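Local coordinates for protein hemoglobin subunit beta (Mustelus griseus, PDB 1GCV) that carries oxygen in the blood of a shark from the gills to the peripheral tissues, binding it at the iron of a heme group, at residues R30-Y35 with R40-R45. Residues are numbered along the deposited sequence; the frame is centred on the assembly and turned at random.
With HEM (protoporphyrin IX containing Fe), chain F.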
loop_
_atom_site.group_PDB
_atom_site.type_symbol
_atom_site.label_atom_id
_atom_site.label_comp_id
_atom_site.label_asym_id
_atom_site.label_seq_id
_atom_site.Cartn_x
_atom_site.Cartn_y
_atom_site.Cartn_z
ATOM N N ARG B 30 -0.946 -10.473 19.102
ATOM C CA ARG B 30 0.047 -10.582 18.041
ATOM C C ARG B 30 0.205 -9.205 17.412
ATOM O O ARG B 30 1.318 -8.741 17.179
ATOM C CB ARG B 30 -0.421 -11.582 16.979
ATOM C CG ARG B 30 0.565 -11.795 15.845
ATOM C CD ARG B 30 0.120 -12.934 14.940
ATOM N NE ARG B 30 0.080 -14.208 15.649
ATOM C CZ ARG B 30 1.117 -15.030 15.770
ATOM N NH1 ARG B 30 2.284 -14.715 15.228
ATOM N NH2 ARG B 30 0.987 -16.165 16.442
ATOM N N MET B 31 -0.924 -8.551 17.157
ATOM C CA MET B 31 -0.939 -7.229 16.546
ATOM C C MET B 31 -0.190 -6.177 17.362
ATOM O O MET B 31 0.536 -5.356 16.799
ATOM C CB MET B 31 -2.381 -6.767 16.320
ATOM C CG MET B 31 -2.491 -5.435 15.597
ATOM S SD MET B 31 -4.179 -4.829 15.485
ATOM C CE MET B 31 -4.485 -4.390 17.177
ATOM N N PHE B 32 -0.370 -6.199 18.681
ATOM C CA PHE B 32 0.291 -5.243 19.569
ATOM C C PHE B 32 1.802 -5.420 19.579
ATOM O O PHE B 32 2.536 -4.484 19.880
ATOM C CB PHE B 32 -0.239 -5.380 21.003
ATOM C CG PHE B 32 -1.690 -5.005 21.157
ATOM C CD1 PHE B 32 -2.250 -3.990 20.385
ATOM C CD2 PHE B 32 -2.503 -5.681 22.063
ATOM C CE1 PHE B 32 -3.594 -3.655 20.508
ATOM C CE2 PHE B 32 -3.849 -5.353 22.193
ATOM C CZ PHE B 32 -4.395 -4.338 21.412
ATOM N N LYS B 33 2.266 -6.620 19.253
ATOM C CA LYS B 33 3.693 -6.899 19.229
ATOM C C LYS B 33 4.351 -6.647 17.862
ATOM O O LYS B 33 5.427 -6.060 17.790
ATOM C CB LYS B 33 3.942 -8.344 19.665
ATOM C CG LYS B 33 5.406 -8.753 19.661
ATOM C CD LYS B 33 6.205 -8.022 20.733
ATOM C CE LYS B 33 5.582 -8.196 22.115
ATOM N NZ LYS B 33 6.303 -9.208 22.946
ATOM N N VAL B 34 3.706 -7.083 16.782
ATOM C CA VAL B 34 4.265 -6.908 15.439
ATOM C C VAL B 34 4.071 -5.492 14.900
ATOM O O VAL B 34 4.925 -4.979 14.176
ATOM C CB VAL B 34 3.653 -7.930 14.427
ATOM C CG1 VAL B 34 4.358 -7.824 13.080
ATOM C CG2 VAL B 34 3.786 -9.352 14.969
ATOM N N TYR B 35 2.946 -4.871 15.253
ATOM C CA TYR B 35 2.623 -3.504 14.827
ATOM C C TYR B 35 2.339 -2.692 16.095
ATOM O O TYR B 35 1.196 -2.317 16.357
ATOM C CB TYR B 35 1.378 -3.504 13.919
ATOM C CG TYR B 35 1.435 -4.515 12.794
ATOM C CD1 TYR B 35 2.375 -4.395 11.772
ATOM C CD2 TYR B 35 0.578 -5.618 12.774
ATOM C CE1 TYR B 35 2.466 -5.355 10.758
ATOM C CE2 TYR B 35 0.659 -6.582 11.768
ATOM C CZ TYR B 35 1.609 -6.445 10.765
ATOM O OH TYR B 35 1.712 -7.399 9.776
ATOM N N ARG B 40 -1.523 2.503 20.595
ATOM C CA ARG B 40 -1.962 3.879 20.745
ATOM C C ARG B 40 -3.367 4.020 21.343
ATOM O O ARG B 40 -3.578 4.786 22.283
ATOM C CB ARG B 40 -1.919 4.549 19.370
ATOM C CG ARG B 40 -1.939 6.056 19.383
ATOM C CD ARG B 40 -2.038 6.618 17.969
ATOM N NE ARG B 40 -2.549 7.982 17.997
ATOM C CZ ARG B 40 -3.804 8.313 17.713
ATOM N NH1 ARG B 40 -4.188 9.582 17.767
ATOM N NH2 ARG B 40 -4.672 7.374 17.364
ATOM N N TYR B 41 -4.322 3.273 20.800
ATOM C CA TYR B 41 -5.716 3.343 21.239
ATOM C C TYR B 41 -6.059 2.723 22.592
ATOM O O TYR B 41 -7.058 3.097 23.204
ATOM C CB TYR B 41 -6.623 2.726 20.166
ATOM C CG TYR B 41 -6.284 3.178 18.764
ATOM C CD1 TYR B 41 -6.704 4.421 18.294
ATOM C CD2 TYR B 41 -5.491 2.391 17.925
ATOM C CE1 TYR B 41 -6.341 4.872 17.035
ATOM C CE2 TYR B 41 -5.120 2.835 16.657
ATOM C CZ TYR B 41 -5.548 4.078 16.223
ATOM O OH TYR B 41 -5.180 4.539 14.985
ATOM N N PHE B 42 -5.235 1.797 23.070
ATOM C CA PHE B 42 -5.523 1.117 24.330
ATOM C C PHE B 42 -4.645 1.459 25.528
ATOM O O PHE B 42 -5.032 1.208 26.666
ATOM C CB PHE B 42 -5.503 -0.397 24.100
ATOM C CG PHE B 42 -6.302 -0.830 22.905
ATOM C CD1 PHE B 42 -5.671 -1.176 21.719
ATOM C CD2 PHE B 42 -7.691 -0.858 22.956
ATOM C CE1 PHE B 42 -6.410 -1.540 20.602
ATOM C CE2 PHE B 42 -8.439 -1.222 21.845
ATOM C CZ PHE B 42 -7.795 -1.563 20.664
ATOM N N GLN B 43 -3.468 2.027 25.287
ATOM C CA GLN B 43 -2.582 2.372 26.392
ATOM C C GLN B 43 -3.278 3.357 27.323
ATOM O O GLN B 43 -2.839 3.569 28.452
ATOM C CB GLN B 43 -1.280 2.979 25.862
ATOM C CG GLN B 43 -1.469 4.280 25.104
ATOM C CD GLN B 43 -0.165 4.843 24.576
ATOM O OE1 GLN B 43 0.731 4.100 24.174
ATOM N NE2 GLN B 43 -0.054 6.165 24.574
ATOM N N LYS B 44 -4.377 3.938 26.841
ATOM C CA LYS B 44 -5.160 4.914 27.599
ATOM C C LYS B 44 -6.269 4.286 28.447
ATOM O O LYS B 44 -6.632 4.816 29.494
ATOM C CB LYS B 44 -5.777 5.945 26.645
ATOM C CG LYS B 44 -6.483 5.350 25.424
ATOM C CD LYS B 44 -6.177 6.154 24.158
ATOM C CE LYS B 44 -7.443 6.491 23.367
ATOM N NZ LYS B 44 -7.181 7.401 22.202
ATOM N N ARG B 45 -6.820 3.171 27.982
ATOM C CA ARG B 45 -7.862 2.480 28.726
ATOM C C ARG B 45 -7.138 1.573 29.704
ATOM O O ARG B 45 -6.679 0.494 29.337
ATOM C CB ARG B 45 -8.731 1.643 27.789
ATOM C CG ARG B 45 -8.827 2.182 26.375
ATOM C CD ARG B 45 -10.196 1.898 25.781
ATOM N NE ARG B 45 -10.429 2.651 24.550
ATOM C CZ ARG B 45 -10.837 3.915 24.510
ATOM N NH1 ARG B 45 -11.057 4.578 25.637
ATOM N NH2 ARG B 45 -11.030 4.517 23.344
HETATM C CHA HEM F . -14.564 -0.804 19.883
HETATM C CHB HEM F . -15.469 -3.927 16.269
HETATM C CHC HEM F . -10.927 -3.277 14.641
HETATM C CHD HEM F . -10.063 -0.087 18.198
HETATM C C1A HEM F . -15.176 -1.737 19.040
HETATM C C2A HEM F . -16.501 -2.284 19.236
HETATM C C3A HEM F . -16.750 -3.144 18.227
HETATM C C4A HEM F . -15.569 -3.163 17.409
HETATM C CMA HEM F . -18.044 -3.898 17.959
HETATM C CAA HEM F . -17.464 -1.972 20.351
HETATM C CBA HEM F . -18.293 -0.789 19.926
HETATM C CGA HEM F . -18.829 -0.017 21.105
HETATM O O1A HEM F . -20.053 0.221 21.147
HETATM O O2A HEM F . -18.026 0.353 21.992
HETATM C C1B HEM F . -14.345 -3.963 15.475
HETATM C C2B HEM F . -14.230 -4.844 14.336
HETATM C C3B HEM F . -12.922 -4.725 13.893
HETATM C C4B HEM F . -12.265 -3.704 14.750
HETATM C CMB HEM F . -15.376 -5.683 13.740
HETATM C CAB HEM F . -12.340 -5.509 12.891
HETATM C CBB HEM F . -11.654 -4.982 11.776
HETATM C C1C HEM F . -10.294 -2.312 15.455
HETATM C C2C HEM F . -8.868 -1.952 15.384
HETATM C C3C HEM F . -8.666 -0.994 16.341
HETATM C C4C HEM F . -9.928 -0.838 17.047
HETATM C CMC HEM F . -7.784 -2.574 14.498
HETATM C CAC HEM F . -7.517 -0.219 16.563
HETATM C CBC HEM F . -6.208 -0.723 16.624
HETATM C C1D HEM F . -11.226 0.006 18.931
HETATM C C2D HEM F . -11.313 0.758 20.159
HETATM C C3D HEM F . -12.553 0.532 20.656
HETATM C C4D HEM F . -13.260 -0.305 19.698
HETATM C CMD HEM F . -10.241 1.670 20.739
HETATM C CAD HEM F . -13.100 1.025 21.992
HETATM C CBD HEM F . -12.362 0.394 23.158
HETATM C CGD HEM F . -13.260 0.135 24.349
HETATM O O1D HEM F . -12.908 -0.744 25.169
HETATM O O2D HEM F . -14.311 0.808 24.463
HETATM N NA HEM F . -14.601 -2.264 17.885
HETATM N NB HEM F . -13.163 -3.228 15.707
HETATM N NC HEM F . -10.944 -1.611 16.485
HETATM N ND HEM F . -12.426 -0.627 18.628
HETATM FE FE HEM F . -12.877 -1.736 17.023
#
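F32, on the last turn of helix 20-34, reaches across to F42 in the loop that follows, while the two backbones stay well apart: the closest CA atoms, those of F32 and R40, are 9.5 Å from each other. The helix closes with Y35 N hydrogen-bonded to M31 O, and Y35 is the first residue to leave helical angles. On the other side, F42 to R45 form a type I beta turn that reverses the chain beside the heme. Two flat, apolar rings suit a place where side chains must bridge such distant backbones beside the apolar porphyrin edge. With F32 CG opposite the carbonyl carbon (chi1 -66°), the CZ end of the ring reaches the loop although the CB bond does not aim there. F32 CZ meets F42 CD1 at 3.4 Å. The side chains cross at about a right angle, their ring planes inclined at 65° and centroids 5.3 Å apart. F42 also packs on the porphyrin: CE2 lies 3.6 Å from heme CMD and CZ 3.7 Å from the meso carbon CHD. One face of the F42 ring carries Y41 CB over its centre. Y41 itself rests CD2 3.5 Å from vinyl atom CBC, while its hydroxyl is hydrogen-bonded to D89 N, a use of tyrosine that joins an apolar flank to a polar end. R45 brings NE to 3.3 Å from heme CBD, with its CD alongside, against a propionate arm. F42 matches the heme-packing phenylalanine of the globin CD corner, an apolar ring against the porphyrin edge that also meets the distal H53 edge-to-face. While M31 packs on L96 of helix 93-108, the F32-F42 pair lies between the end of helix 20-34 and helix 50-66, which carries H53.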